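Long-range contacts in early 35 kDa protein (Autographa californica nucleopolyhedrovirus, PDB 1P35), which blocks caspases, and so the apoptosis with which the infected insect host cell responds, and also suppresses the host's antiviral RNA interference: residues Q12-D17 and D194-V199; Y29-M34 and S162-S167. All coordinates share one frame; numbering follows the deposited sequence.

Interaction 1. Residues Q12-D17 and D194-V199. With PO4 (phosphate ion), chain D; EDO (1,2-ethanediol), chain G.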
ATOM      1  N   GLN A  12      -6.815  -3.510  15.862  1.00 45.81           N
ATOM      2  CA  GLN A  12      -5.876  -2.828  14.995  1.00 38.53           C
ATOM      3  C   GLN A  12      -5.666  -1.319  15.252  1.00 47.72           C
ATOM      4  O   GLN A  12      -5.827  -0.484  14.340  1.00 33.79           O
ATOM      5  CB  GLN A  12      -6.312  -3.017  13.534  1.00 42.91           C
ATOM      6  CG  GLN A  12      -6.551  -4.462  13.082  1.00 56.83           C
ATOM      7  CD  GLN A  12      -7.296  -4.501  11.744  1.00 47.13           C
ATOM      8  OE1 GLN A  12      -6.714  -4.277  10.666  1.00 61.94           O
ATOM      9  NE2 GLN A  12      -8.611  -4.726  11.821  1.00 62.93           N
ATOM     10  N   THR A  13      -5.251  -0.987  16.471  1.00 36.93           N
ATOM     11  CA  THR A  13      -4.978   0.378  16.844  1.00 27.78           C
ATOM     12  C   THR A  13      -3.521   0.698  16.469  1.00 29.99           C
ATOM     13  O   THR A  13      -2.598  -0.065  16.760  1.00 24.79           O
ATOM     14  CB  THR A  13      -5.253   0.587  18.374  1.00 24.26           C
ATOM     15  OG1 THR A  13      -6.640   0.309  18.645  1.00 18.12           O
ATOM     16  CG2 THR A  13      -4.976   2.012  18.793  1.00 25.33           C
ATOM     17  N   ILE A  14      -3.342   1.824  15.791  1.00 23.92           N
ATOM     18  CA  ILE A  14      -2.032   2.296  15.355  1.00 20.77           C
ATOM     19  C   ILE A  14      -1.842   3.709  15.895  1.00 24.82           C
ATOM     20  O   ILE A  14      -2.697   4.566  15.707  1.00 37.57           O
ATOM     21  CB  ILE A  14      -1.970   2.298  13.823  1.00 30.30           C
ATOM     22  CG1 ILE A  14      -2.346   0.890  13.319  1.00 37.76           C
ATOM     23  CG2 ILE A  14      -0.573   2.614  13.349  1.00 28.19           C
ATOM     24  CD1 ILE A  14      -2.326   0.747  11.811  1.00 46.91           C
ATOM     25  N   ILE A  15      -0.682   3.954  16.504  1.00 21.40           N
ATOM     26  CA  ILE A  15      -0.393   5.198  17.152  1.00 29.18           C
ATOM     27  C   ILE A  15       0.960   5.714  16.802  1.00 29.61           C
ATOM     28  O   ILE A  15       1.898   4.937  16.657  1.00 33.67           O
ATOM     29  CB  ILE A  15      -0.381   4.994  18.683  1.00 42.14           C
ATOM     30  CG1 ILE A  15      -1.757   4.548  19.166  1.00 19.18           C
ATOM     31  CG2 ILE A  15       0.178   6.240  19.398  1.00 39.49           C
ATOM     32  CD1 ILE A  15      -1.720   4.101  20.675  1.00 14.56           C
ATOM     33  N   ARG A  16       1.052   7.041  16.679  1.00 30.85           N
ATOM     34  CA  ARG A  16       2.336   7.686  16.440  1.00 27.32           C
ATOM     35  C   ARG A  16       2.272   8.987  17.220  1.00 32.83           C
ATOM     36  O   ARG A  16       1.246   9.687  17.219  1.00 31.51           O
ATOM     37  CB  ARG A  16       2.576   8.003  14.960  1.00 23.47           C
ATOM     38  CG  ARG A  16       4.034   8.310  14.704  1.00 27.73           C
ATOM     39  CD  ARG A  16       4.338   8.881  13.287  1.00 24.76           C
ATOM     40  NE  ARG A  16       3.728  10.193  13.150  1.00 41.42           N
ATOM     41  CZ  ARG A  16       3.743  10.942  12.055  1.00 40.80           C
ATOM     42  NH1 ARG A  16       4.351  10.514  10.952  1.00 38.69           N
ATOM     43  NH2 ARG A  16       3.160  12.138  12.085  1.00 34.84           N
ATOM     44  N   ASP A  17       3.361   9.307  17.914  1.00 32.69           N
ATOM     45  CA  ASP A  17       3.418  10.532  18.692  1.00 38.58           C
ATOM     46  C   ASP A  17       4.853  11.023  18.535  1.00 40.21           C
ATOM     47  O   ASP A  17       5.781  10.339  18.930  1.00 23.56           O
ATOM     48  CB  ASP A  17       3.064  10.246  20.147  1.00 32.29           C
ATOM     49  CG  ASP A  17       3.016  11.500  21.001  1.00 47.33           C
ATOM     50  OD1 ASP A  17       4.074  12.140  21.141  1.00 36.64           O
ATOM     51  OD2 ASP A  17       1.932  11.833  21.540  1.00 35.17           O
ATOM     52  N   ASP A 194      -4.122  -5.041  20.874  1.00 24.13           N
ATOM     53  CA  ASP A 194      -3.793  -5.204  19.467  1.00 23.83           C
ATOM     54  C   ASP A 194      -3.491  -3.789  18.996  1.00 33.48           C
ATOM     55  O   ASP A 194      -4.366  -3.080  18.467  1.00 25.10           O
ATOM     56  CB  ASP A 194      -4.932  -5.818  18.634  1.00 25.16           C
ATOM     57  CG  ASP A 194      -4.491  -6.062  17.192  1.00 30.38           C
ATOM     58  OD1 ASP A 194      -3.241  -6.147  16.983  1.00 29.44           O
ATOM     59  OD2 ASP A 194      -5.342  -6.177  16.293  1.00 32.05           O
ATOM     60  N   VAL A 195      -2.230  -3.402  19.185  1.00 33.32           N
ATOM     61  CA  VAL A 195      -1.803  -2.051  18.898  1.00 21.06           C
ATOM     62  C   VAL A 195      -0.282  -2.016  18.634  1.00 27.53           C
ATOM     63  O   VAL A 195       0.468  -2.874  19.136  1.00 22.52           O
ATOM     64  CB  VAL A 195      -2.166  -1.164  20.160  1.00 29.32           C
ATOM     65  CG1 VAL A 195      -1.424  -1.740  21.482  1.00 12.68           C
ATOM     66  CG2 VAL A 195      -1.814   0.262  19.938  1.00 27.89           C
ATOM     67  N   VAL A 196       0.131  -1.076  17.780  1.00 21.65           N
ATOM     68  CA  VAL A 196       1.533  -0.812  17.467  1.00 25.79           C
ATOM     69  C   VAL A 196       1.639   0.707  17.667  1.00 34.53           C
ATOM     70  O   VAL A 196       0.644   1.430  17.496  1.00 25.87           O
ATOM     71  CB  VAL A 196       1.953  -1.208  15.992  1.00 33.72           C
ATOM     72  CG1 VAL A 196       1.823  -2.717  15.782  1.00 18.61           C
ATOM     73  CG2 VAL A 196       1.072  -0.530  14.975  1.00 19.19           C
ATOM     74  N   ALA A 197       2.819   1.158  18.101  1.00 31.72           N
ATOM     75  CA  ALA A 197       3.100   2.548  18.328  1.00 20.69           C
ATOM     76  C   ALA A 197       4.554   2.892  17.974  1.00 31.19           C
ATOM     77  O   ALA A 197       5.497   2.070  18.098  1.00 29.14           O
ATOM     78  CB  ALA A 197       2.818   2.938  19.770  1.00 16.83           C
ATOM     79  N   TYR A 198       4.702   4.113  17.488  1.00 31.53           N
ATOM     80  CA  TYR A 198       5.973   4.683  17.111  1.00 33.65           C
ATOM     81  C   TYR A 198       6.006   6.007  17.914  1.00 32.66           C
ATOM     82  O   TYR A 198       5.092   6.818  17.761  1.00 25.49           O
ATOM     83  CB  TYR A 198       5.979   4.948  15.569  1.00 33.81           C
ATOM     84  CG  TYR A 198       7.216   5.661  15.067  1.00 40.39           C
ATOM     85  CD1 TYR A 198       7.407   7.023  15.337  1.00 44.96           C
ATOM     86  CD2 TYR A 198       8.207   4.975  14.341  1.00 33.12           C
ATOM     87  CE1 TYR A 198       8.537   7.702  14.898  1.00 35.49           C
ATOM     88  CE2 TYR A 198       9.357   5.633  13.882  1.00 38.64           C
ATOM     89  CZ  TYR A 198       9.513   7.010  14.158  1.00 40.11           C
ATOM     90  OH  TYR A 198      10.565   7.727  13.628  1.00 48.42           O
ATOM     91  N   VAL A 199       7.023   6.216  18.769  1.00 27.58           N
ATOM     92  CA  VAL A 199       7.092   7.454  19.600  1.00 29.13           C
ATOM     93  C   VAL A 199       8.536   7.925  19.612  1.00 32.07           C
ATOM     94  O   VAL A 199       9.405   7.158  19.994  1.00 26.94           O
ATOM     95  CB  VAL A 199       6.677   7.222  21.077  1.00 30.56           C
ATOM     96  CG1 VAL A 199       6.571   8.576  21.789  1.00 30.51           C
ATOM     97  CG2 VAL A 199       5.324   6.454  21.175  1.00 24.20           C
TER
HETATM   98  P   PO4 D   1       4.604  13.642   8.550  1.00 57.27           P
HETATM   99  O1  PO4 D   1       4.098  14.298   9.827  1.00 54.50           O
HETATM  100  O2  PO4 D   1       4.344  14.585   7.391  1.00 83.74           O
HETATM  101  O3  PO4 D   1       6.097  13.357   8.647  1.00 58.37           O
HETATM  102  O4  PO4 D   1       3.877  12.337   8.376  1.00 62.58           O
HETATM  103  C1  EDO G 303       6.073   6.434  10.031  1.00 24.71           C
HETATM  104  O1  EDO G 303       6.928   6.492   8.856  1.00 42.82           O
HETATM  105  C2  EDO G 303       6.676   7.167  11.190  1.00 24.30           C
HETATM  106  O2  EDO G 303       6.683   8.538  10.891  1.00 47.76           O
HETATM  107  O   HOH W   1      -7.024  -2.315  19.138  1.00 29.18           O

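Interaction 2. Residues Y29-M34 and S162-S167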
ATOM      1  N   TYR A  29      -3.660   8.775  15.903  1.00 30.62           N
ATOM      2  CA  TYR A  29      -4.281   7.669  16.587  1.00 25.34           C
ATOM      3  C   TYR A  29      -5.303   7.146  15.580  1.00 34.00           C
ATOM      4  O   TYR A  29      -6.184   7.904  15.135  1.00 27.67           O
ATOM      5  CB  TYR A  29      -4.966   8.187  17.891  1.00 21.85           C
ATOM      6  CG  TYR A  29      -5.471   7.065  18.815  1.00 39.93           C
ATOM      7  CD1 TYR A  29      -6.596   6.353  18.470  1.00 22.60           C
ATOM      8  CD2 TYR A  29      -4.773   6.680  19.983  1.00 20.77           C
ATOM      9  CE1 TYR A  29      -7.051   5.288  19.215  1.00 27.35           C
ATOM     10  CE2 TYR A  29      -5.222   5.571  20.777  1.00 20.51           C
ATOM     11  CZ  TYR A  29      -6.393   4.883  20.353  1.00 28.37           C
ATOM     12  OH  TYR A  29      -6.947   3.797  21.021  1.00 26.34           O
ATOM     13  N   ILE A  30      -5.161   5.858  15.244  1.00 31.15           N
ATOM     14  CA  ILE A  30      -5.991   5.174  14.257  1.00 23.18           C
ATOM     15  C   ILE A  30      -6.464   3.834  14.829  1.00 43.31           C
ATOM     16  O   ILE A  30      -5.673   3.076  15.479  1.00 28.80           O
ATOM     17  CB  ILE A  30      -5.143   4.806  12.975  1.00 28.50           C
ATOM     18  CG1 ILE A  30      -4.685   6.038  12.245  1.00 20.79           C
ATOM     19  CG2 ILE A  30      -5.932   3.951  11.990  1.00 27.97           C
ATOM     20  CD1 ILE A  30      -3.144   5.934  11.940  1.00 23.09           C
ATOM     21  N   ASN A  31      -7.746   3.535  14.620  1.00 23.50           N
ATOM     22  CA  ASN A  31      -8.228   2.211  15.055  1.00 29.91           C
ATOM     23  C   ASN A  31      -9.348   1.736  14.149  1.00 34.81           C
ATOM     24  O   ASN A  31      -9.735   2.444  13.218  1.00 40.30           O
ATOM     25  CB  ASN A  31      -8.684   2.187  16.537  1.00 34.16           C
ATOM     26  CG  ASN A  31      -9.937   3.019  16.821  1.00 26.16           C
ATOM     27  OD1 ASN A  31     -10.624   3.515  15.914  1.00 30.37           O
ATOM     28  ND2 ASN A  31     -10.222   3.198  18.112  1.00 17.28           N
ATOM     29  N   LYS A  32      -9.845   0.533  14.399  1.00 29.39           N
ATOM     30  CA  LYS A  32     -10.934   0.004  13.593  1.00 33.87           C
ATOM     31  C   LYS A  32     -12.067  -0.569  14.401  1.00 28.92           C
ATOM     32  O   LYS A  32     -11.923  -1.618  15.047  1.00 36.28           O
ATOM     33  CB  LYS A  32     -10.396  -1.024  12.601  1.00 34.28           C
ATOM     34  CG  LYS A  32     -11.413  -1.511  11.576  1.00 55.87           C
ATOM     35  CD  LYS A  32     -10.751  -2.361  10.494  1.00 48.96           C
ATOM     36  CE  LYS A  32      -9.639  -1.566   9.807  1.00 54.55           C
ATOM     37  NZ  LYS A  32      -8.998  -2.293   8.698  1.00 33.80           N
ATOM     38  N   ILE A  33     -13.205   0.106  14.361  1.00 32.32           N
ATOM     39  CA  ILE A  33     -14.402  -0.329  15.121  1.00 31.10           C
ATOM     40  C   ILE A  33     -15.357  -1.227  14.328  1.00 40.76           C
ATOM     41  O   ILE A  33     -15.717  -0.934  13.201  1.00 57.10           O
ATOM     42  CB  ILE A  33     -15.153   0.922  15.686  1.00 41.84           C
ATOM     43  CG1 ILE A  33     -14.226   1.610  16.696  1.00 35.28           C
ATOM     44  CG2 ILE A  33     -16.511   0.519  16.346  1.00 29.11           C
ATOM     45  CD1 ILE A  33     -14.724   2.915  17.276  1.00 53.53           C
ATOM     46  N   MET A  34     -15.763  -2.323  14.952  1.00 40.51           N
ATOM     47  CA  MET A  34     -16.622  -3.346  14.348  1.00 41.79           C
ATOM     48  C   MET A  34     -18.158  -3.280  14.393  1.00 64.09           C
ATOM     49  O   MET A  34     -18.808  -4.013  13.642  1.00 83.68           O
ATOM     50  CB  MET A  34     -16.214  -4.706  14.904  1.00 49.19           C
ATOM     51  CG  MET A  34     -14.983  -5.310  14.264  1.00 53.22           C
ATOM     52  SD  MET A  34     -15.266  -5.639  12.516  1.00 61.62           S
ATOM     53  CE  MET A  34     -16.858  -6.673  12.549  1.00 36.18           C
ATOM     54  N   SER A 162     -14.204   0.700   7.640  1.00 42.78           N
ATOM     55  CA  SER A 162     -13.314   1.853   7.670  1.00 41.05           C
ATOM     56  C   SER A 162     -12.314   1.930   8.835  1.00 34.12           C
ATOM     57  O   SER A 162     -12.585   1.408   9.908  1.00 57.59           O
ATOM     58  CB  SER A 162     -14.137   3.165   7.770  1.00 34.85           C
ATOM     59  OG  SER A 162     -14.800   3.482   6.575  1.00 53.06           O
ATOM     60  N   ASN A 163     -11.174   2.596   8.600  1.00 29.98           N
ATOM     61  CA  ASN A 163     -10.253   2.926   9.682  1.00 33.67           C
ATOM     62  C   ASN A 163     -10.858   4.228  10.221  1.00 41.05           C
ATOM     63  O   ASN A 163     -11.346   5.072   9.408  1.00 32.74           O
ATOM     64  CB  ASN A 163      -8.845   3.257   9.188  1.00 36.01           C
ATOM     65  CG  ASN A 163      -8.034   2.010   8.834  1.00 40.88           C
ATOM     66  OD1 ASN A 163      -7.871   1.106   9.642  1.00 48.76           O
ATOM     67  ND2 ASN A 163      -7.520   1.981   7.626  1.00 42.03           N
ATOM     68  N   GLN A 164     -10.859   4.389  11.556  1.00 39.15           N
ATOM     69  CA  GLN A 164     -11.379   5.600  12.189  1.00 26.91           C
ATOM     70  C   GLN A 164     -10.101   6.302  12.584  1.00 28.60           C
ATOM     71  O   GLN A 164      -9.289   5.712  13.281  1.00 27.78           O
ATOM     72  CB  GLN A 164     -12.205   5.302  13.424  1.00 23.12           C
ATOM     73  CG  GLN A 164     -13.065   4.049  13.323  1.00 29.08           C
ATOM     74  CD  GLN A 164     -13.918   4.037  12.110  1.00 54.96           C
ATOM     75  OE1 GLN A 164     -14.283   5.095  11.584  1.00 60.13           O
ATOM     76  NE2 GLN A 164     -14.274   2.840  11.655  1.00 52.28           N
ATOM     77  N   VAL A 165      -9.915   7.558  12.161  1.00 25.17           N
ATOM     78  CA  VAL A 165      -8.643   8.219  12.401  1.00 20.63           C
ATOM     79  C   VAL A 165      -8.734   9.606  13.042  1.00 32.18           C
ATOM     80  O   VAL A 165      -9.806  10.229  13.089  1.00 34.09           O
ATOM     81  CB  VAL A 165      -7.855   8.289  11.057  1.00 23.26           C
ATOM     82  CG1 VAL A 165      -7.954   6.932  10.316  1.00 27.66           C
ATOM     83  CG2 VAL A 165      -8.486   9.360  10.113  1.00 29.76           C
ATOM     84  N   LEU A 166      -7.614  10.057  13.605  1.00 26.37           N
ATOM     85  CA  LEU A 166      -7.566  11.380  14.223  1.00 32.97           C
ATOM     86  C   LEU A 166      -6.116  11.710  14.397  1.00 37.69           C
ATOM     87  O   LEU A 166      -5.284  10.820  14.432  1.00 29.84           O
ATOM     88  CB  LEU A 166      -8.251  11.427  15.586  1.00 27.46           C
ATOM     89  CG  LEU A 166      -7.605  10.666  16.772  1.00 39.11           C
ATOM     90  CD1 LEU A 166      -6.657  11.558  17.532  1.00 33.07           C
ATOM     91  CD2 LEU A 166      -8.672  10.229  17.756  1.00 28.05           C
ATOM     92  N   SER A 167      -5.821  13.003  14.453  1.00 31.20           N
ATOM     93  CA  SER A 167      -4.479  13.480  14.690  1.00 28.36           C
ATOM     94  C   SER A 167      -4.574  14.924  15.178  1.00 35.08           C
ATOM     95  O   SER A 167      -5.446  15.662  14.767  1.00 32.53           O
ATOM     96  CB  SER A 167      -3.613  13.369  13.428  1.00 25.76           C
ATOM     97  OG  SER A 167      -4.235  13.964  12.300  1.00 46.56           O
TER

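Interaction 1. Residues Q12-D17 and D194-V199
Thr13 and Val195, Ile14 and Val196, Ile15 and Ala197, Arg16 and Tyr198, and Asp17 and Val199 pair across two parallel neighbouring beta strands, 10-21 and 191-199, whose axes here lie 8° apart. Backbone hydrogen bonds alternate in direction along the ladder: Thr13 N reaches Asp194 O, Val196 N returns to Thr13 O, Ile15 N donates to Val196 O, Tyr198 N donates to Ile15 O, and Asp17 N closes on Tyr198 O at 3.0 Å. Asp194 and Val195 both face Leu281 of strand 276-282, a classic beta bulge on the far edge of 194-199. At this end the Asp194 carboxylate takes over from the backbone: OD2 accepts from Gln12 N at 3.1 Å, met 59° out of the carboxylate plane, while OD1 is bound by His282. One water bridges Thr13 OG1 and Asp194 O. Apolar pairs lie on both faces. Beneath helix 62-74, Ile14 CG2 lies 3.9 Å from Val196 CG2, the branch set between the backbone N and carbonyl carbon of Val196. On the other face Ile15 CD1 reaches along the sheet to Val195 CG2 at 3.9 Å, and Ile15 CB rests beside Ala197 CB. The Asp17 carboxylate, buried on that same face, is satisfied by Arg25 and Tyr170. Arg16 runs alongside Tyr198, with CG 3.7 Å from ring atom CD1. Its chain bends at chi3, and the guanidinium plane stands 55° from the ring. Glu26 forms a salt bridge with Arg16 NH2. A phosphate and an ethanediol, both probably from the crystallisation liquor, gather here. NH1 donates to phosphate O4, in the guanidinium plane, and NH2 to O1; Lys58 and Arg79 of the second subunit also hold the ion. NH1 donates besides to ethanediol O2, and ethanediol C2 sits 3.9 Å above the centre of the Tyr198 ring.

Interaction 2. Residues Y29-M34 and S162-S167
Antiparallel strand pairing joins Tyr29-Ile33 to Gln164-Ser167 in a buried part of the fold, with strand 10-21 bonded to the other edge of 29-33. Two hydrogen-bonded pairs frame it. At Asn31-Gln164, Asn31 N donates to Gln164 O and Gln164 N returns to Asn31 O at 2.8 Å, nearly straight at 175°. At Tyr29-Leu166, Tyr29 N donates to Leu166 O, but the return bond from Leu166 N is weak. Between them Ile30 and Val165 form the non-hydrogen-bonded pair of this antiparallel ladder, side by side with CG1 to CG1 at 3.9 Å. On the opposite face, Leu166 CD1 touches Tyr29 CB at 3.8 Å, and the Tyr29 ring leads away to stack on Phe46. Asn31 holds CG between its backbone N and carbonyl carbon (chi1 67°), which brings OD1 to 3.4 Å from Gln164 CB; the same oxygen is hydrogen-bonded to Tyr100 OH, and the two amide planes stand 64° apart. Past the ladder Lys32 crosses Asn163, the bend at chi3 carrying CE to 3.2 Å from Asn163 OD1, an oxygen that also receives a weak hydrogen bond from Arg63 NE.

Interactions 1 and 2 are joined through strands 10-21 and 24-33, antiparallel neighbours that follow each other in the chain, and their centres lie 11 Å apart. Across this seam Ile14 N probably hydrogen-bonds to Ile30 O at 2.7 Å. Side chains pack there too: Thr13 CG2 meets Tyr29 OH at 3.5 Å, and Gln12 NE2 lies 3.5 Å from Lys32 CD. The strands thus run in the order 191-199, 10-21, 24-33, 164-170, with interaction 2 nested along the chain inside the loop that interaction 1 closes. The phosphate and ethanediol belong to interaction 1, gathered at its Arg16 end.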